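Local coordinates for peroxisomal membrane protein LPX1 (Saccharomyces cerevisiae, PDB 2Y6U) that hydrolyses lipid esters in the peroxisome, with acyl esterase, lipase and phospholipase A activity, on an alpha/beta hydrolase fold, at residues L304-Q307 / K308-N312; H323-N326 / V327-D331; E335-N338 / H339-E343. All coordinates share one frame; numbering follows the deposited sequence. Where two conformers were deposited one is given.

How the contacts relate
The three contacts follow one another along the C-terminal part of the alpha/beta hydrolase fold. Contact 1 closes helix 300-309, contact 2 forms the turn from the loop at H323 into helix 330-347, and contact 3 lies further along that helix. Contacts 2 and 3 are close neighbours in sequence and share helix 330-347, their centres about 16 Å apart. Contact 1 packs on H289 and T287 of strand 286-292, contact 3 on I288 and I290, the alternate residues and hence the other face; their centres are 20 Å apart, their nearest atoms about 9 Å. Contact 2, centred 23 Å from contact 1, borders the probable active site: L324 lies near a likely nucleophile elbow around S145.

Contact 1 (L304-Q307 / K308-N312); sequences LFLQ and KTLQN
Backbone bonds between L304-Q307 and K308-N312 wind up the last turn of helix 300-309. K308 N donates to L304 O at 3.0 Å, and L310 N to L306 O at 3.0 Å with an N-H...O angle of 164°. L306 O holds a second donor as well: T309 N reaches it at 3.2 Å from above the carbonyl plane. L310 is the first residue to leave helical angles, and a water bridges the helix end, donating to Q307 O at 2.8 Å and to L310 O at 2.6 Å. The helix belongs to a beta-alpha-beta crossover of the alpha/beta hydrolase fold, joining the parallel, adjacent strands 286-292 and 313-318. Just past the turn, N312 already pairs its backbone with T287, and its OD1 accepts a bond from R286. Among the side chains, T309 folds back on F305. With T309 OG1 set beside its own backbone N (chi1 -51°), the hydroxyl donates to F305 O at 2.7 Å while sitting above the rim of the F305 ring. T309 CB follows over the same ring, 4.3 Å from its centroid, in a CH-pi contact. With an alanine at F305, T309 could still bond the backbone carbonyl, but its CB and CG2 would probably lose the aromatic surface they rest on, and a gap would be likely to open beside I173. On the sheet side of the helix, L306 CB meets L310 CD1 at 4.1 Å; L306 also packs on H289, and L310 on T287, V280 and V283.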
ATOM      1  N   LEU A 304     -22.407  13.604   5.052  1.00 30.79           N
ATOM      2  CA  LEU A 304     -22.930  12.923   6.204  1.00 31.67           C
ATOM      3  C   LEU A 304     -22.245  11.570   6.450  1.00 30.37           C
ATOM      4  O   LEU A 304     -22.144  11.088   7.615  1.00 29.14           O
ATOM      5  CB  LEU A 304     -24.434  12.765   6.112  1.00 33.56           C
ATOM      6  CG  LEU A 304     -25.152  14.170   5.996  1.00 41.04           C
ATOM      7  CD1 LEU A 304     -26.524  13.951   6.052  1.00 43.76           C
ATOM      8  CD2 LEU A 304     -24.707  15.304   6.946  1.00 44.52           C
ATOM      9  N   PHE A 305     -21.821  10.950   5.375  1.00 28.09           N
ATOM     10  CA  PHE A 305     -21.135   9.664   5.499  1.00 27.06           C
ATOM     11  C   PHE A 305     -19.794   9.871   6.289  1.00 24.90           C
ATOM     12  O   PHE A 305     -19.476   9.086   7.139  1.00 24.32           O
ATOM     13  CB  PHE A 305     -20.881   9.038   4.141  1.00 29.20           C
ATOM     14  CG  PHE A 305     -19.913   7.877   4.200  1.00 27.72           C
ATOM     15  CD1 PHE A 305     -20.348   6.640   4.662  1.00 34.48           C
ATOM     16  CD2 PHE A 305     -18.610   8.053   3.817  1.00 32.27           C
ATOM     17  CE1 PHE A 305     -19.441   5.586   4.743  1.00 36.23           C
ATOM     18  CE2 PHE A 305     -17.754   7.031   3.903  1.00 31.77           C
ATOM     19  CZ  PHE A 305     -18.129   5.845   4.383  1.00 30.82           C
ATOM     20  N   LEU A 306     -19.068  10.916   5.967  1.00 24.07           N
ATOM     21  CA  LEU A 306     -17.833  11.215   6.602  1.00 25.27           C
ATOM     22  C   LEU A 306     -17.987  11.536   8.059  1.00 24.91           C
ATOM     23  O   LEU A 306     -17.322  10.981   8.925  1.00 23.09           O
ATOM     24  CB  LEU A 306     -17.075  12.279   5.881  1.00 24.02           C
ATOM     25  CG  LEU A 306     -16.622  11.849   4.514  1.00 24.59           C
ATOM     26  CD1 LEU A 306     -15.958  13.042   3.877  1.00 28.42           C
ATOM     27  CD2 LEU A 306     -15.668  10.609   4.463  1.00 22.73           C
ATOM     28  N   GLN A 307     -19.013  12.319   8.367  1.00 25.20           N
ATOM     29  CA  GLN A 307     -19.321  12.600   9.735  1.00 26.52           C
ATOM     30  C   GLN A 307     -19.707  11.401  10.569  1.00 27.99           C
ATOM     31  O   GLN A 307     -19.489  11.383  11.758  1.00 29.35           O
ATOM     32  CB  GLN A 307     -20.418  13.722   9.786  1.00 28.23           C
ATOM     33  CG  GLN A 307     -21.516  13.526  10.588  1.00 31.70           C
ATOM     34  CD  GLN A 307     -22.582  14.647  10.477  1.00 32.52           C
ATOM     35  OE1 GLN A 307     -22.335  15.698   9.881  1.00 32.95           O
ATOM     36  NE2 GLN A 307     -23.772  14.351  10.937  1.00 28.07           N
ATOM     37  N   LYS A 308     -20.437  10.462   9.994  1.00 27.85           N
ATOM     38  CA  LYS A 308     -20.889   9.316  10.703  0.50 30.07           C
ATOM     39  C   LYS A 308     -19.773   8.263  10.845  1.00 29.68           C
ATOM     40  O   LYS A 308     -19.876   7.351  11.650  1.00 30.93           O
ATOM     41  CB  LYS A 308     -22.083   8.699   9.961  0.50 32.28           C
ATOM     42  CG  LYS A 308     -23.349   9.502  10.122  0.50 34.57           C
ATOM     43  CD  LYS A 308     -24.444   9.140   9.127  0.50 38.41           C
ATOM     44  CE  LYS A 308     -25.752   9.924   9.420  0.50 43.42           C
ATOM     45  NZ  LYS A 308     -26.644   9.960   8.222  0.50 46.63           N
ATOM     46  N   THR A 309     -18.753   8.373  10.026  1.00 26.28           N
ATOM     47  CA  THR A 309     -17.836   7.265   9.883  1.00 28.64           C
ATOM     48  C   THR A 309     -16.406   7.492  10.447  1.00 27.90           C
ATOM     49  O   THR A 309     -15.740   6.527  10.901  1.00 30.42           O
ATOM     50  CB  THR A 309     -17.811   6.760   8.393  1.00 27.08           C
ATOM     51  OG1 THR A 309     -19.149   6.518   7.941  1.00 26.35           O
ATOM     52  CG2 THR A 309     -17.071   5.382   8.307  1.00 29.25           C
ATOM     53  N   LEU A 310     -15.990   8.721  10.421  1.00 25.18           N
ATOM     54  CA  LEU A 310     -14.699   9.152  10.952  1.00 25.73           C
ATOM     55  C   LEU A 310     -14.838   9.332  12.462  1.00 28.86           C
ATOM     56  O   LEU A 310     -15.639  10.163  12.924  1.00 28.11           O
ATOM     57  CB  LEU A 310     -14.269  10.385  10.229  1.00 24.17           C
ATOM     58  CG  LEU A 310     -13.772  10.279   8.801  1.00 23.24           C
ATOM     59  CD1 LEU A 310     -13.706  11.656   8.115  1.00 20.80           C
ATOM     60  CD2 LEU A 310     -12.402   9.536   8.849  1.00 25.29           C
ATOM     61  N   GLN A 311     -14.057   8.558  13.240  1.00 27.67           N
ATOM     62  CA  GLN A 311     -14.179   8.587  14.705  1.00 32.32           C
ATOM     63  C   GLN A 311     -13.733   9.910  15.282  1.00 31.19           C
ATOM     64  O   GLN A 311     -14.219  10.293  16.297  1.00 33.03           O
ATOM     65  CB  GLN A 311     -13.317   7.500  15.373  1.00 35.04           C
ATOM     66  CG  GLN A 311     -13.861   6.119  15.348  1.00 46.24           C
ATOM     67  CD  GLN A 311     -12.770   4.986  15.717  1.00 56.13           C
ATOM     68  OE1 GLN A 311     -11.496   5.114  15.514  1.00 53.66           O
ATOM     69  NE2 GLN A 311     -13.303   3.874  16.198  1.00 55.91           N
ATOM     70  N   ASN A 312     -12.759  10.571  14.660  1.00 29.49           N
ATOM     71  CA  ASN A 312     -12.194  11.793  15.184  1.00 29.08           C
ATOM     72  C   ASN A 312     -12.352  12.850  14.139  1.00 28.34           C
ATOM     73  O   ASN A 312     -11.492  13.046  13.285  1.00 26.96           O
ATOM     74  CB  ASN A 312     -10.713  11.585  15.591  1.00 29.47           C
ATOM     75  CG  ASN A 312     -10.128  12.750  16.408  1.00 33.02           C
ATOM     76  OD1 ASN A 312     -10.821  13.782  16.616  1.00 35.83           O
ATOM     77  ND2 ASN A 312      -8.878  12.613  16.874  1.00 31.71           N
TER
HETATM   78  O   HOH W   1     -17.796  11.200  13.924  1.00 35.81           O

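Contact 2 (H323-N326 / V327-D331); sequences HLVN and VEAPD
L324 O is gripped by two backbone donors, E328 N and V327 N, each at 2.9 Å; the first lies in the carbonyl plane, the second 47° above it. L324 is the N-cap residue of the single-turn helix 325-328, which A329 separates from helix 330-347. This turn follows H323, placed where alpha/beta hydrolases carry their catalytic histidine; its bond to E169 OE1 is consistent with that role. A329 N closes the short helix on V325 O at 2.9 Å, and V325 CG2 touches A329 CB at 4.0 Å. The extended chain of E328 runs back past the gripped carbonyl until OE2 comes 3.8 Å from L324 CB. Its other oxygen, OE1, is tied to S322 OG, which also bonds L324 N, so the carboxylate is anchored beside the start of the helix. V327 divides its two methyls: CG2 packs on L324 CB at 3.9 Å, while CG1 lies 3.7 Å from N326 ND2. N326 holds CG between its backbone N and carbonyl carbon (chi1 60°), which lays the amide alongside V327. The backbone oxygen N326 O, hydrogen-bonded to Y71 OH, touches P330 CB at 3.6 Å.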
ATOM      1  N   HIS A 323     -17.579  24.703  -4.128  1.00 32.11           N
ATOM      2  CA  HIS A 323     -16.788  23.474  -4.213  1.00 30.51           C
ATOM      3  C   HIS A 323     -15.314  23.818  -4.395  1.00 30.89           C
ATOM      4  O   HIS A 323     -14.425  23.083  -3.936  1.00 29.29           O
ATOM      5  CB  HIS A 323     -17.320  22.555  -5.300  1.00 32.43           C
ATOM      6  CG  HIS A 323     -16.541  21.282  -5.459  1.00 33.05           C
ATOM      7  ND1 HIS A 323     -16.449  20.318  -4.456  1.00 33.35           N
ATOM      8  CD2 HIS A 323     -15.766  20.841  -6.473  1.00 36.77           C
ATOM      9  CE1 HIS A 323     -15.650  19.338  -4.862  1.00 35.31           C
ATOM     10  NE2 HIS A 323     -15.233  19.627  -6.078  1.00 35.85           N
ATOM     11  N   LEU A 324     -15.050  24.970  -5.007  1.00 31.13           N
ATOM     12  CA  LEU A 324     -13.640  25.375  -5.278  1.00 32.00           C
ATOM     13  C   LEU A 324     -13.115  26.387  -4.279  1.00 30.97           C
ATOM     14  O   LEU A 324     -12.268  27.254  -4.613  1.00 31.87           O
ATOM     15  CB  LEU A 324     -13.508  25.914  -6.703  1.00 34.04           C
ATOM     16  CG  LEU A 324     -13.956  24.965  -7.802  1.00 38.25           C
ATOM     17  CD1 LEU A 324     -13.781  25.543  -9.241  1.00 39.71           C
ATOM     18  CD2 LEU A 324     -13.221  23.621  -7.642  1.00 36.98           C
ATOM     19  N   VAL A 325     -13.611  26.281  -3.051  1.00 29.60           N
ATOM     20  CA  VAL A 325     -13.275  27.195  -1.987  1.00 29.49           C
ATOM     21  C   VAL A 325     -11.754  27.292  -1.774  1.00 30.11           C
ATOM     22  O   VAL A 325     -11.273  28.356  -1.410  1.00 32.48           O
ATOM     23  CB  VAL A 325     -14.038  26.823  -0.712  1.00 30.13           C
ATOM     24  CG1 VAL A 325     -13.612  25.434  -0.098  1.00 27.31           C
ATOM     25  CG2 VAL A 325     -14.005  28.033   0.292  1.00 32.53           C
ATOM     26  N   ASN A 326     -11.006  26.204  -2.037  1.00 29.16           N
ATOM     27  CA  ASN A 326      -9.540  26.231  -1.878  1.00 28.77           C
ATOM     28  C   ASN A 326      -8.892  27.253  -2.786  1.00 30.09           C
ATOM     29  O   ASN A 326      -7.873  27.822  -2.370  1.00 29.92           O
ATOM     30  CB  ASN A 326      -8.843  24.887  -2.104  1.00 27.50           C
ATOM     31  CG  ASN A 326      -9.056  24.332  -3.484  1.00 25.90           C
ATOM     32  OD1 ASN A 326     -10.155  24.450  -4.014  1.00 28.77           O
ATOM     33  ND2 ASN A 326      -7.996  23.757  -4.075  1.00 25.76           N
ATOM     34  N   VAL A 327      -9.420  27.461  -3.993  1.00 29.22           N
ATOM     35  CA  VAL A 327      -8.845  28.473  -4.896  1.00 31.64           C
ATOM     36  C   VAL A 327      -9.597  29.807  -4.875  1.00 33.92           C
ATOM     37  O   VAL A 327      -9.020  30.801  -5.230  1.00 33.04           O
ATOM     38  CB  VAL A 327      -8.661  27.958  -6.329  1.00 33.36           C
ATOM     39  CG1 VAL A 327      -7.739  26.666  -6.287  1.00 32.22           C
ATOM     40  CG2 VAL A 327      -9.975  27.632  -7.036  1.00 32.35           C
ATOM     41  N   GLU A 328     -10.863  29.807  -4.463  1.00 32.09           N
ATOM     42  CA  GLU A 328     -11.651  31.039  -4.472  1.00 34.46           C
ATOM     43  C   GLU A 328     -11.622  31.824  -3.197  1.00 35.07           C
ATOM     44  O   GLU A 328     -11.766  33.035  -3.235  1.00 37.67           O
ATOM     45  CB  GLU A 328     -13.100  30.733  -4.832  1.00 34.87           C
ATOM     46  CG  GLU A 328     -13.203  30.036  -6.161  1.00 34.96           C
ATOM     47  CD  GLU A 328     -14.640  29.674  -6.573  1.00 38.83           C
ATOM     48  OE1 GLU A 328     -15.548  29.680  -5.705  1.00 38.01           O
ATOM     49  OE2 GLU A 328     -14.851  29.360  -7.761  1.00 37.62           O
ATOM     50  N   ALA A 329     -11.467  31.157  -2.065  1.00 34.62           N
ATOM     51  CA  ALA A 329     -11.295  31.853  -0.792  1.00 35.64           C
ATOM     52  C   ALA A 329     -10.136  31.265  -0.043  1.00 32.25           C
ATOM     53  O   ALA A 329     -10.299  30.802   1.074  1.00 30.09           O
ATOM     54  CB  ALA A 329     -12.631  31.734   0.065  1.00 36.03           C
ATOM     55  N   PRO A 330      -8.907  31.270  -0.635  1.00 33.04           N
ATOM     56  CA  PRO A 330      -7.770  30.624   0.032  1.00 31.40           C
ATOM     57  C   PRO A 330      -7.469  31.227   1.435  1.00 32.53           C
ATOM     58  O   PRO A 330      -7.029  30.505   2.309  1.00 32.32           O
ATOM     59  CB  PRO A 330      -6.621  30.879  -0.953  1.00 32.58           C
ATOM     60  CG  PRO A 330      -7.036  32.168  -1.633  1.00 33.10           C
ATOM     61  CD  PRO A 330      -8.485  32.035  -1.819  1.00 33.68           C
ATOM     62  N   ASP A 331      -7.657  32.523   1.630  1.00 33.21           N
ATOM     63  CA  ASP A 331      -7.288  33.125   2.932  1.00 34.25           C
ATOM     64  C   ASP A 331      -8.101  32.487   4.070  1.00 33.36           C
ATOM     65  O   ASP A 331      -7.535  32.171   5.126  1.00 33.39           O
ATOM     66  CB  ASP A 331      -7.440  34.616   2.927  1.00 38.29           C
ATOM     67  CG  ASP A 331      -6.383  35.286   2.073  1.00 38.12           C
ATOM     68  OD1 ASP A 331      -5.412  34.631   1.677  1.00 39.44           O
ATOM     69  OD2 ASP A 331      -6.570  36.421   1.786  1.00 43.45           O
TER

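Contact 3 (E335-N338 / H339-E343); sequences ERIN and HHIHE
R336 lies alongside H339 and presents its guanidinium flat to the imidazole, centres 4.4 Å apart and planes at 16°. From CB the chain starts beside its own backbone N, then bends at both chi2 (-84°) and chi3 (84°), which curls it back toward the preceding residue. R336 NE donates to E335 OE1 at 2.8 Å and R336 NH2 to E335 OE2 at 2.9 Å, a side-on, two-nitrogen salt bridge that fixes the rotation of the guanidinium. R336 CZ comes 3.9 Å from H339 CD2, and R336 NH2 rests over the ring face, 3.6 Å from H339 CG. On the opposite face of that ring lies E343 CG, so the imidazole is sandwiched. R336 NH1 passes 3.7 Å from H340 NE2, the two flat groups steeply inclined; both atoms turn to one carboxylate, NH1 in a salt bridge with D316 OD1 and NE2 bonded to D316 OD2. One residue further round the helix, I337 CG2 packs on I341 CD1 at 3.6 Å. Helix 330-347 thus lies against the central sheet, I337 and I341 on strand 164-168, R336 and H340 on strand 286-292, with D316 of edge strand 313-318 beyond.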
ATOM      1  N   GLU A 335      -6.570  30.051   7.039  1.00 34.32           N
ATOM      2  CA  GLU A 335      -6.769  30.353   8.460  1.00 35.29           C
ATOM      3  C   GLU A 335      -7.228  29.148   9.184  1.00 33.05           C
ATOM      4  O   GLU A 335      -6.734  28.893  10.271  1.00 34.66           O
ATOM      5  CB  GLU A 335      -7.715  31.524   8.701  1.00 37.30           C
ATOM      6  CG  GLU A 335      -7.925  31.784  10.155  1.00 44.79           C
ATOM      7  CD  GLU A 335      -9.023  30.862  10.831  1.00 51.71           C
ATOM      8  OE1 GLU A 335      -9.912  30.287  10.124  1.00 53.65           O
ATOM      9  OE2 GLU A 335      -9.009  30.747  12.092  1.00 52.91           O
ATOM     10  N   ARG A 336      -8.079  28.331   8.551  1.00 31.60           N
ATOM     11  CA  ARG A 336      -8.440  27.075   9.149  1.00 31.85           C
ATOM     12  C   ARG A 336      -7.334  26.043   9.244  1.00 29.75           C
ATOM     13  O   ARG A 336      -7.176  25.402  10.265  1.00 32.09           O
ATOM     14  CB  ARG A 336      -9.649  26.419   8.464  1.00 30.58           C
ATOM     15  CG  ARG A 336     -10.885  27.240   8.481  1.00 34.14           C
ATOM     16  CD  ARG A 336     -11.634  27.040   9.814  1.00 39.68           C
ATOM     17  NE  ARG A 336     -11.142  27.887  10.855  1.00 36.88           N
ATOM     18  CZ  ARG A 336     -11.281  27.667  12.164  1.00 42.42           C
ATOM     19  NH1 ARG A 336     -11.984  26.605  12.719  1.00 39.69           N
ATOM     20  NH2 ARG A 336     -10.747  28.575  12.945  1.00 42.08           N
ATOM     21  N   ILE A 337      -6.619  25.855   8.175  1.00 29.45           N
ATOM     22  CA  ILE A 337      -5.549  24.896   8.157  1.00 27.72           C
ATOM     23  C   ILE A 337      -4.527  25.282   9.286  1.00 29.42           C
ATOM     24  O   ILE A 337      -4.126  24.430  10.119  1.00 29.11           O
ATOM     25  CB  ILE A 337      -4.834  24.926   6.819  1.00 26.79           C
ATOM     26  CG1 ILE A 337      -5.711  24.358   5.680  1.00 27.77           C
ATOM     27  CG2 ILE A 337      -3.444  24.249   6.947  1.00 26.11           C
ATOM     28  CD1 ILE A 337      -5.143  24.473   4.242  1.00 27.39           C
ATOM     29  N   ASN A 338      -4.201  26.564   9.400  1.00 30.14           N
ATOM     30  CA  ASN A 338      -3.236  26.982  10.434  1.00 32.10           C
ATOM     31  C   ASN A 338      -3.772  26.728  11.844  1.00 33.44           C
ATOM     32  O   ASN A 338      -3.045  26.313  12.749  1.00 33.28           O
ATOM     33  CB  ASN A 338      -2.862  28.447  10.261  1.00 34.22           C
ATOM     34  CG  ASN A 338      -2.001  28.680   9.017  1.00 36.46           C
ATOM     35  OD1 ASN A 338      -1.482  27.689   8.421  1.00 36.48           O
ATOM     36  ND2 ASN A 338      -1.896  29.929   8.593  1.00 34.44           N
ATOM     37  N   HIS A 339      -5.050  27.067  12.045  1.00 32.59           N
ATOM     38  CA  HIS A 339      -5.682  26.857  13.313  1.00 33.96           C
ATOM     39  C   HIS A 339      -5.578  25.397  13.706  1.00 30.78           C
ATOM     40  O   HIS A 339      -5.138  25.034  14.827  1.00 33.42           O
ATOM     41  CB  HIS A 339      -7.192  27.291  13.241  1.00 32.98           C
ATOM     42  CG  HIS A 339      -7.973  26.861  14.435  1.00 38.15           C
ATOM     43  ND1 HIS A 339      -7.845  27.491  15.652  1.00 43.36           N
ATOM     44  CD2 HIS A 339      -8.862  25.844  14.622  1.00 36.71           C
ATOM     45  CE1 HIS A 339      -8.653  26.915  16.530  1.00 45.17           C
ATOM     46  NE2 HIS A 339      -9.253  25.895  15.940  1.00 42.86           N
ATOM     47  N   HIS A 340      -5.970  24.522  12.790  1.00 31.46           N
ATOM     48  CA  HIS A 340      -6.033  23.112  13.148  1.00 29.94           C
ATOM     49  C   HIS A 340      -4.680  22.506  13.340  1.00 30.08           C
ATOM     50  O   HIS A 340      -4.482  21.673  14.217  1.00 32.80           O
ATOM     51  CB  HIS A 340      -6.875  22.301  12.179  1.00 29.49           C
ATOM     52  CG  HIS A 340      -8.316  22.613  12.263  1.00 27.36           C
ATOM     53  ND1 HIS A 340      -9.066  22.381  13.399  1.00 32.01           N
ATOM     54  CD2 HIS A 340      -9.120  23.254  11.388  1.00 29.71           C
ATOM     55  CE1 HIS A 340     -10.295  22.841  13.192  1.00 35.72           C
ATOM     56  NE2 HIS A 340     -10.360  23.342  11.964  1.00 29.30           N
ATOM     57  N   ILE A 341      -3.719  22.903  12.553  1.00 29.90           N
ATOM     58  CA  ILE A 341      -2.358  22.373  12.767  1.00 29.95           C
ATOM     59  C   ILE A 341      -1.791  22.829  14.087  1.00 32.35           C
ATOM     60  O   ILE A 341      -1.168  22.062  14.869  1.00 32.02           O
ATOM     61  CB  ILE A 341      -1.414  22.861  11.601  1.00 30.75           C
ATOM     62  CG1 ILE A 341      -1.802  22.131  10.265  1.00 29.77           C
ATOM     63  CG2 ILE A 341       0.050  22.622  11.953  1.00 33.64           C
ATOM     64  CD1 ILE A 341      -0.933  22.662   9.047  1.00 28.71           C
ATOM     65  N   HIS A 342      -1.992  24.120  14.395  1.00 32.63           N
ATOM     66  CA  HIS A 342      -1.528  24.622  15.683  1.00 35.97           C
ATOM     67  C   HIS A 342      -2.157  23.873  16.859  1.00 37.24           C
ATOM     68  O   HIS A 342      -1.447  23.425  17.766  1.00 39.99           O
ATOM     69  CB  HIS A 342      -1.872  26.129  15.816  1.00 38.41           C
ATOM     70  CG  HIS A 342      -1.448  26.738  17.106  1.00 43.18           C
ATOM     71  ND1 HIS A 342      -0.144  27.101  17.358  1.00 50.25           N
ATOM     72  CD2 HIS A 342      -2.157  27.084  18.208  1.00 47.28           C
ATOM     73  CE1 HIS A 342      -0.070  27.655  18.564  1.00 53.08           C
ATOM     74  NE2 HIS A 342      -1.271  27.646  19.107  1.00 50.73           N
ATOM     75  N   GLU A 343      -3.471  23.710  16.854  1.00 37.12           N
ATOM     76  CA  GLU A 343      -4.110  23.038  17.988  1.00 41.12           C
ATOM     77  C   GLU A 343      -3.610  21.571  18.061  1.00 40.11           C
ATOM     78  O   GLU A 343      -3.392  21.033  19.118  1.00 40.38           O
ATOM     79  CB  GLU A 343      -5.640  23.048  17.830  1.00 40.67           C
ATOM     80  CG  GLU A 343      -6.297  24.422  17.964  1.00 48.39           C
ATOM     81  CD  GLU A 343      -6.099  25.102  19.342  1.00 56.94           C
ATOM     82  OE1 GLU A 343      -6.074  24.422  20.399  1.00 65.66           O
ATOM     83  OE2 GLU A 343      -5.974  26.332  19.369  1.00 61.73           O
TER